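Local coordinates for TATA-box-binding protein (Methanococcus jannaschii, PDB 2Z8U) that probably binds the TATA box of archaeal promoters as a general transcription factor, helping RNA polymerase to start transcription, at residues Q107-L121 against I154-E168. Residues are numbered along the deposited sequence; the frame is centred on the assembly and turned at random.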
ATOM      1  N   GLN B 107     -12.150  12.045  26.979  1.00 24.62           N
ATOM      2  CA  GLN B 107     -11.545  11.676  25.710  1.00 25.37           C
ATOM      3  C   GLN B 107     -11.017  10.252  25.705  1.00 24.64           C
ATOM      4  O   GLN B 107     -11.001   9.604  24.669  1.00 25.48           O
ATOM      5  CB  GLN B 107     -10.396  12.602  25.355  1.00 25.19           C
ATOM      6  CG  GLN B 107     -10.822  14.017  25.051  1.00 26.28           C
ATOM      7  CD  GLN B 107     -11.627  14.120  23.766  1.00 29.75           C
ATOM      8  OE1 GLN B 107     -11.591  13.220  22.916  1.00 32.08           O
ATOM      9  NE2 GLN B 107     -12.373  15.213  23.626  1.00 31.08           N
ATOM     10  N   ASN B 108     -10.505   9.813  26.841  1.00 25.44           N
ATOM     11  CA  ASN B 108      -9.945   8.460  26.975  1.00 26.92           C
ATOM     12  C   ASN B 108     -10.053   8.002  28.431  1.00 27.65           C
ATOM     13  O   ASN B 108     -10.199   8.816  29.335  1.00 26.27           O
ATOM     14  CB  ASN B 108      -8.463   8.450  26.541  1.00 27.03           C
ATOM     15  CG  ASN B 108      -8.046   7.157  25.838  1.00 29.66           C
ATOM     16  OD1 ASN B 108      -8.504   6.069  26.182  1.00 29.41           O
ATOM     17  ND2 ASN B 108      -7.140   7.282  24.849  1.00 29.84           N
ATOM     18  N   MET B 109      -9.983   6.690  28.650  1.00 29.29           N
ATOM     19  CA  MET B 109      -9.916   6.122  30.005  1.00 31.72           C
ATOM     20  C   MET B 109      -9.125   4.838  29.960  1.00 31.35           C
ATOM     21  O   MET B 109      -9.136   4.134  28.950  1.00 32.55           O
ATOM     22  CB  MET B 109     -11.300   5.766  30.557  1.00 31.45           C
ATOM     23  CG  MET B 109     -12.404   6.768  30.327  1.00 31.84           C
ATOM     24  SD  MET B 109     -14.065   6.209  30.783  1.00 36.81           S
ATOM     25  CE  MET B 109     -14.067   6.621  32.514  1.00 30.35           C
ATOM     26  N   VAL B 110      -8.447   4.530  31.059  1.00 30.10           N
ATOM     27  CA  VAL B 110      -7.829   3.224  31.252  1.00 28.50           C
ATOM     28  C   VAL B 110      -8.710   2.540  32.298  1.00 27.30           C
ATOM     29  O   VAL B 110      -8.968   3.115  33.361  1.00 26.23           O
ATOM     30  CB  VAL B 110      -6.374   3.329  31.785  1.00 28.79           C
ATOM     31  CG1 VAL B 110      -5.843   1.972  32.245  1.00 29.29           C
ATOM     32  CG2 VAL B 110      -5.425   3.917  30.725  1.00 30.72           C
ATOM     33  N   ALA B 111      -9.209   1.347  31.958  1.00 25.33           N
ATOM     34  CA  ALA B 111      -9.956   0.516  32.890  1.00 23.91           C
ATOM     35  C   ALA B 111      -9.174  -0.785  33.036  1.00 24.28           C
ATOM     36  O   ALA B 111      -8.522  -1.259  32.081  1.00 21.16           O
ATOM     37  CB  ALA B 111     -11.327   0.225  32.362  1.00 23.79           C
ATOM     38  N   THR B 112      -9.246  -1.357  34.236  1.00 23.92           N
ATOM     39  CA  THR B 112      -8.645  -2.657  34.500  1.00 24.75           C
ATOM     40  C   THR B 112      -9.684  -3.613  35.091  1.00 24.60           C
ATOM     41  O   THR B 112     -10.696  -3.195  35.707  1.00 23.57           O
ATOM     42  CB  THR B 112      -7.425  -2.558  35.455  1.00 24.97           C
ATOM     43  OG1 THR B 112      -7.840  -2.019  36.725  1.00 27.14           O
ATOM     44  CG2 THR B 112      -6.313  -1.657  34.852  1.00 27.01           C
ATOM     45  N   ALA B 113      -9.433  -4.902  34.862  1.00 23.74           N
ATOM     46  CA  ALA B 113     -10.254  -5.953  35.423  1.00 24.25           C
ATOM     47  C   ALA B 113      -9.397  -7.213  35.553  1.00 24.36           C
ATOM     48  O   ALA B 113      -8.277  -7.277  35.072  1.00 24.58           O
ATOM     49  CB  ALA B 113     -11.477  -6.197  34.568  1.00 23.17           C
ATOM     50  N   ASP B 114      -9.914  -8.206  36.254  1.00 25.78           N
ATOM     51  CA  ASP B 114      -9.175  -9.443  36.397  1.00 25.65           C
ATOM     52  C   ASP B 114     -10.062 -10.557  35.902  1.00 25.85           C
ATOM     53  O   ASP B 114     -11.237 -10.635  36.275  1.00 25.87           O
ATOM     54  CB  ASP B 114      -8.721  -9.648  37.847  1.00 26.12           C
ATOM     55  CG  ASP B 114      -7.447  -8.879  38.164  1.00 26.63           C
ATOM     56  OD1 ASP B 114      -6.354  -9.342  37.815  1.00 27.65           O
ATOM     57  OD2 ASP B 114      -7.520  -7.800  38.762  1.00 30.45           O
ATOM     58  N   LEU B 115      -9.515 -11.375  35.003  1.00 25.30           N
ATOM     59  CA  LEU B 115     -10.305 -12.443  34.375  1.00 26.35           C
ATOM     60  C   LEU B 115     -10.749 -13.514  35.382  1.00 25.65           C
ATOM     61  O   LEU B 115     -11.775 -14.149  35.180  1.00 25.68           O
ATOM     62  CB  LEU B 115      -9.518 -13.115  33.251  1.00 27.10           C
ATOM     63  CG  LEU B 115      -9.257 -12.349  31.941  1.00 28.05           C
ATOM     64  CD1 LEU B 115      -8.454 -13.250  31.006  1.00 29.86           C
ATOM     65  CD2 LEU B 115     -10.557 -11.890  31.275  1.00 29.22           C
ATOM     66  N   GLY B 116      -9.971 -13.709  36.445  1.00 25.79           N
ATOM     67  CA  GLY B 116     -10.249 -14.801  37.418  1.00 25.83           C
ATOM     68  C   GLY B 116      -9.553 -16.098  37.030  1.00 26.31           C
ATOM     69  O   GLY B 116      -9.534 -17.089  37.809  1.00 24.35           O
ATOM     70  N   ILE B 117      -8.952 -16.087  35.837  1.00 26.29           N
ATOM     71  CA  ILE B 117      -8.131 -17.203  35.355  1.00 27.33           C
ATOM     72  C   ILE B 117      -6.821 -16.688  34.789  1.00 27.54           C
ATOM     73  O   ILE B 117      -6.716 -15.510  34.408  1.00 27.37           O
ATOM     74  CB  ILE B 117      -8.860 -18.072  34.281  1.00 28.06           C
ATOM     75  CG1 ILE B 117      -9.299 -17.210  33.093  1.00 29.35           C
ATOM     76  CG2 ILE B 117     -10.064 -18.800  34.892  1.00 28.07           C
ATOM     77  CD1 ILE B 117      -8.703 -17.624  31.792  1.00 32.18           C
ATOM     78  N   GLU B 118      -5.820 -17.552  34.766  1.00 27.47           N
ATOM     79  CA  GLU B 118      -4.552 -17.261  34.115  1.00 28.07           C
ATOM     80  C   GLU B 118      -4.620 -17.783  32.676  1.00 29.17           C
ATOM     81  O   GLU B 118      -4.503 -18.991  32.449  1.00 29.25           O
ATOM     82  CB  GLU B 118      -3.387 -17.850  34.898  1.00 28.85           C
ATOM     83  CG  GLU B 118      -3.287 -17.331  36.335  1.00 27.88           C
ATOM     84  CD  GLU B 118      -2.266 -18.077  37.151  1.00 30.81           C
ATOM     85  OE1 GLU B 118      -1.687 -19.070  36.650  1.00 35.35           O
ATOM     86  OE2 GLU B 118      -2.031 -17.692  38.299  1.00 30.63           O
ATOM     87  N   PRO B 119      -4.871 -16.874  31.707  1.00 29.31           N
ATOM     88  CA  PRO B 119      -5.158 -17.271  30.322  1.00 30.29           C
ATOM     89  C   PRO B 119      -3.969 -17.876  29.585  1.00 30.74           C
ATOM     90  O   PRO B 119      -2.809 -17.526  29.861  1.00 30.84           O
ATOM     91  CB  PRO B 119      -5.566 -15.942  29.658  1.00 30.20           C
ATOM     92  CG  PRO B 119      -4.893 -14.915  30.449  1.00 29.38           C
ATOM     93  CD  PRO B 119      -4.914 -15.401  31.865  1.00 29.36           C
ATOM     94  N   ASN B 120      -4.256 -18.808  28.686  1.00 32.89           N
ATOM     95  CA  ASN B 120      -3.241 -19.333  27.775  1.00 33.87           C
ATOM     96  C   ASN B 120      -3.216 -18.386  26.586  1.00 34.61           C
ATOM     97  O   ASN B 120      -4.023 -18.502  25.660  1.00 35.05           O
ATOM     98  CB  ASN B 120      -3.546 -20.788  27.352  1.00 34.15           C
ATOM     99  CG  ASN B 120      -2.413 -21.429  26.538  1.00 34.74           C
ATOM    100  OD1 ASN B 120      -2.179 -22.643  26.623  1.00 39.39           O
ATOM    101  ND2 ASN B 120      -1.732 -20.636  25.736  1.00 34.22           N
ATOM    102  N   LEU B 121      -2.305 -17.421  26.641  1.00 35.25           N
ATOM    103  CA  LEU B 121      -2.191 -16.408  25.595  1.00 35.43           C
ATOM    104  C   LEU B 121      -1.877 -16.976  24.187  1.00 36.03           C
ATOM    105  O   LEU B 121      -2.369 -16.454  23.193  1.00 35.75           O
ATOM    106  CB  LEU B 121      -1.196 -15.321  26.019  1.00 35.48           C
ATOM    107  CG  LEU B 121      -1.556 -14.561  27.311  1.00 35.88           C
ATOM    108  CD1 LEU B 121      -0.537 -13.474  27.606  1.00 36.59           C
ATOM    109  CD2 LEU B 121      -2.972 -13.986  27.252  1.00 34.98           C
ATOM    110  N   ILE B 154      -4.326  -8.189  27.452  1.00 33.85           N
ATOM    111  CA  ILE B 154      -4.595  -9.282  28.374  1.00 33.57           C
ATOM    112  C   ILE B 154      -3.274  -9.892  28.800  1.00 33.70           C
ATOM    113  O   ILE B 154      -2.471 -10.282  27.944  1.00 33.26           O
ATOM    114  CB  ILE B 154      -5.446 -10.381  27.703  1.00 33.51           C
ATOM    115  CG1 ILE B 154      -6.766  -9.799  27.167  1.00 34.40           C
ATOM    116  CG2 ILE B 154      -5.678 -11.524  28.712  1.00 31.35           C
ATOM    117  CD1 ILE B 154      -7.568 -10.731  26.243  1.00 34.30           C
ATOM    118  N   PHE B 155      -3.072 -10.011  30.111  1.00 33.93           N
ATOM    119  CA  PHE B 155      -1.825 -10.537  30.664  1.00 33.84           C
ATOM    120  C   PHE B 155      -1.985 -11.963  31.180  1.00 33.92           C
ATOM    121  O   PHE B 155      -3.106 -12.381  31.508  1.00 32.63           O
ATOM    122  CB  PHE B 155      -1.291  -9.576  31.738  1.00 35.07           C
ATOM    123  CG  PHE B 155      -1.014  -8.206  31.195  1.00 35.61           C
ATOM    124  CD1 PHE B 155       0.160  -7.964  30.487  1.00 36.31           C
ATOM    125  CD2 PHE B 155      -1.966  -7.191  31.292  1.00 37.61           C
ATOM    126  CE1 PHE B 155       0.413  -6.712  29.918  1.00 37.89           C
ATOM    127  CE2 PHE B 155      -1.720  -5.924  30.725  1.00 40.47           C
ATOM    128  CZ  PHE B 155      -0.524  -5.692  30.050  1.00 37.90           C
ATOM    129  N   GLY B 156      -0.874 -12.713  31.204  1.00 34.00           N
ATOM    130  CA  GLY B 156      -0.874 -14.118  31.678  1.00 34.69           C
ATOM    131  C   GLY B 156      -1.363 -14.247  33.115  1.00 34.73           C
ATOM    132  O   GLY B 156      -1.810 -15.314  33.543  1.00 34.75           O
ATOM    133  N   SER B 157      -1.291 -13.147  33.860  1.00 35.40           N
ATOM    134  CA  SER B 157      -1.758 -13.117  35.248  1.00 35.33           C
ATOM    135  C   SER B 157      -3.292 -13.182  35.340  1.00 34.81           C
ATOM    136  O   SER B 157      -3.839 -13.527  36.390  1.00 35.12           O
ATOM    137  CB  SER B 157      -1.277 -11.822  35.925  1.00 35.85           C
ATOM    138  OG  SER B 157      -1.818 -10.679  35.288  1.00 35.61           O
ATOM    139  N   GLY B 158      -3.976 -12.823  34.254  1.00 33.81           N
ATOM    140  CA  GLY B 158      -5.433 -12.637  34.290  1.00 33.75           C
ATOM    141  C   GLY B 158      -5.838 -11.162  34.279  1.00 34.10           C
ATOM    142  O   GLY B 158      -6.992 -10.849  34.039  1.00 33.57           O
ATOM    143  N   LYS B 159      -4.888 -10.259  34.521  1.00 34.74           N
ATOM    144  CA  LYS B 159      -5.162  -8.807  34.413  1.00 35.19           C
ATOM    145  C   LYS B 159      -5.502  -8.428  32.978  1.00 35.13           C
ATOM    146  O   LYS B 159      -4.882  -8.916  32.025  1.00 34.14           O
ATOM    147  CB  LYS B 159      -3.983  -7.969  34.915  1.00 35.10           C
ATOM    148  CG  LYS B 159      -4.219  -6.409  34.988  1.00 36.45           C
ATOM    149  CD  LYS B 159      -3.161  -5.813  35.965  1.00 38.81           C
ATOM    150  CE  LYS B 159      -3.581  -4.511  36.574  1.00 44.36           C
ATOM    151  NZ  LYS B 159      -2.786  -4.242  37.828  1.00 48.33           N
ATOM    152  N   VAL B 160      -6.499  -7.553  32.845  1.00 35.36           N
ATOM    153  CA  VAL B 160      -6.957  -7.050  31.545  1.00 35.86           C
ATOM    154  C   VAL B 160      -6.931  -5.532  31.666  1.00 35.74           C
ATOM    155  O   VAL B 160      -7.373  -4.979  32.689  1.00 35.49           O
ATOM    156  CB  VAL B 160      -8.420  -7.489  31.276  1.00 36.02           C
ATOM    157  CG1 VAL B 160      -8.984  -6.808  30.049  1.00 37.71           C
ATOM    158  CG2 VAL B 160      -8.505  -8.995  31.125  1.00 36.25           C
ATOM    159  N   VAL B 161      -6.423  -4.863  30.643  1.00 34.75           N
ATOM    160  CA  VAL B 161      -6.425  -3.402  30.628  1.00 34.90           C
ATOM    161  C   VAL B 161      -7.198  -3.024  29.383  1.00 34.90           C
ATOM    162  O   VAL B 161      -6.900  -3.512  28.286  1.00 35.47           O
ATOM    163  CB  VAL B 161      -4.987  -2.828  30.546  1.00 35.21           C
ATOM    164  CG1 VAL B 161      -4.991  -1.288  30.332  1.00 34.42           C
ATOM    165  CG2 VAL B 161      -4.166  -3.228  31.768  1.00 35.03           C
ATOM    166  N   ILE B 162      -8.183  -2.145  29.535  1.00 34.52           N
ATOM    167  CA  ILE B 162      -8.940  -1.665  28.386  1.00 34.75           C
ATOM    168  C   ILE B 162      -8.647  -0.174  28.186  1.00 34.19           C
ATOM    169  O   ILE B 162      -8.745   0.598  29.145  1.00 33.80           O
ATOM    170  CB  ILE B 162     -10.450  -1.905  28.586  1.00 34.42           C
ATOM    171  CG1 ILE B 162     -10.719  -3.386  28.930  1.00 35.71           C
ATOM    172  CG2 ILE B 162     -11.225  -1.499  27.344  1.00 35.40           C
ATOM    173  CD1 ILE B 162     -12.102  -3.644  29.490  1.00 36.65           C
ATOM    174  N   THR B 163      -8.256   0.219  26.966  1.00 33.96           N
ATOM    175  CA  THR B 163      -7.946   1.630  26.668  1.00 33.95           C
ATOM    176  C   THR B 163      -8.777   2.135  25.498  1.00 33.56           C
ATOM    177  O   THR B 163      -9.394   1.347  24.781  1.00 32.47           O
ATOM    178  CB  THR B 163      -6.429   1.864  26.414  1.00 35.22           C
ATOM    179  OG1 THR B 163      -6.032   1.254  25.177  1.00 38.00           O
ATOM    180  CG2 THR B 163      -5.573   1.246  27.522  1.00 36.72           C
ATOM    181  N   GLY B 164      -8.813   3.449  25.296  1.00 32.19           N
ATOM    182  CA  GLY B 164      -9.589   4.012  24.200  1.00 33.18           C
ATOM    183  C   GLY B 164     -11.042   4.254  24.554  1.00 32.91           C
ATOM    184  O   GLY B 164     -11.846   4.652  23.705  1.00 33.32           O
ATOM    185  N   LEU B 165     -11.369   4.048  25.824  1.00 33.10           N
ATOM    186  CA  LEU B 165     -12.732   4.191  26.342  1.00 33.66           C
ATOM    187  C   LEU B 165     -13.257   5.615  26.424  1.00 33.80           C
ATOM    188  O   LEU B 165     -12.534   6.514  26.826  1.00 34.71           O
ATOM    189  CB  LEU B 165     -12.791   3.619  27.746  1.00 33.40           C
ATOM    190  CG  LEU B 165     -12.745   2.104  27.817  1.00 35.18           C
ATOM    191  CD1 LEU B 165     -12.281   1.675  29.194  1.00 33.12           C
ATOM    192  CD2 LEU B 165     -14.116   1.564  27.488  1.00 34.85           C
ATOM    193  N   LYS B 166     -14.536   5.790  26.091  1.00 33.52           N
ATOM    194  CA  LYS B 166     -15.222   7.080  26.219  1.00 33.71           C
ATOM    195  C   LYS B 166     -16.170   7.120  27.411  1.00 33.54           C
ATOM    196  O   LYS B 166     -16.673   8.192  27.780  1.00 32.62           O
ATOM    197  CB  LYS B 166     -15.984   7.407  24.936  1.00 34.36           C
ATOM    198  CG  LYS B 166     -15.114   7.330  23.688  1.00 36.10           C
ATOM    199  CD  LYS B 166     -14.335   8.621  23.508  1.00 39.65           C
ATOM    200  CE  LYS B 166     -13.330   8.511  22.362  1.00 40.29           C
ATOM    201  NZ  LYS B 166     -12.575   9.775  22.216  1.00 38.70           N
ATOM    202  N   SER B 167     -16.418   5.960  28.015  1.00 32.95           N
ATOM    203  CA  SER B 167     -17.337   5.897  29.147  1.00 33.63           C
ATOM    204  C   SER B 167     -17.184   4.641  29.968  1.00 34.25           C
ATOM    205  O   SER B 167     -16.748   3.580  29.483  1.00 33.85           O
ATOM    206  CB  SER B 167     -18.803   6.036  28.703  1.00 33.46           C
ATOM    207  OG  SER B 167     -19.288   4.802  28.198  1.00 32.63           O
ATOM    208  N   GLU B 168     -17.556   4.785  31.231  1.00 35.56           N
ATOM    209  CA  GLU B 168     -17.605   3.678  32.168  1.00 36.83           C
ATOM    210  C   GLU B 168     -18.575   2.575  31.685  1.00 36.56           C
ATOM    211  O   GLU B 168     -18.277   1.392  31.797  1.00 36.80           O
ATOM    212  CB  GLU B 168     -17.987   4.232  33.548  1.00 38.13           C
ATOM    213  CG  GLU B 168     -17.458   3.426  34.717  1.00 41.09           C
ATOM    214  CD  GLU B 168     -18.470   2.434  35.233  1.00 45.20           C
ATOM    215  OE1 GLU B 168     -19.672   2.615  34.940  1.00 47.45           O
ATOM    216  OE2 GLU B 168     -18.061   1.477  35.929  1.00 47.22           O
TER
HETATM  217  O   HOH W   1     -10.273   7.275  23.305  1.00 38.48           O
HETATM  218  O   HOH W   2      -1.070 -17.387  32.005  1.00 34.88           O
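Ala-111 and Ile-162 show how an antiparallel pair is zipped by reciprocal backbone bonds: Ile-162 N gives to Ala-111 O at 2.7 Å, Ala-111 N returns to Ile-162 O, and Ala-113 with Val-160 repeats the exchange. Leu-115 N extends the ladder past the strand by reaching the carbonyl O of Gly-158, the last residue of a type I turn that begins at Phe-155. Side chains alternate between two faces. On one, Val-110 CG1 meets Val-161 CG1 obliquely at 3.9 Å, while Thr-112 and Val-161 run alongside each other. On the other, Leu-165 CD1 rests on Ala-111 CB at 3.6 Å, and Leu-115 crosses Val-160 at about a right angle, CG to CG2 3.5 Å. Leu-115 CD1, Pro-119 CG and Leu-121 CD2 converge on Ile-154 CG2.

The far end mixes polar and apolar contacts. Met-109 crosses Leu-165 at about a right angle, CB to CB 3.8 Å, and its SD reaches Ser-167 C at 3.6 Å. Asn-108 OD1 accepts weak bonds from Gly-164 N, 2.8 Å away, and from Met-109 N; replacing Asn-108 by a leucine would probably leave both amides without this shared acceptor. Lys-166, bent at chi2 (-83°), curls back until NZ reaches Gln-107 O at 2.9 Å, an oxygen that also accepts a hydrogen bond from a water, which bridges it, more weakly, to Gly-164 O. Gln-107 and Asn-108 form a classic beta bulge opposite Val-19.

Within the second TBP repeat, strand 105-114 lies between strand 159-163 and strand 14-23 of the continuous saddle sheet, whose Ala-113, Leu-115 and Ile-162 face is covered by helix 168-183.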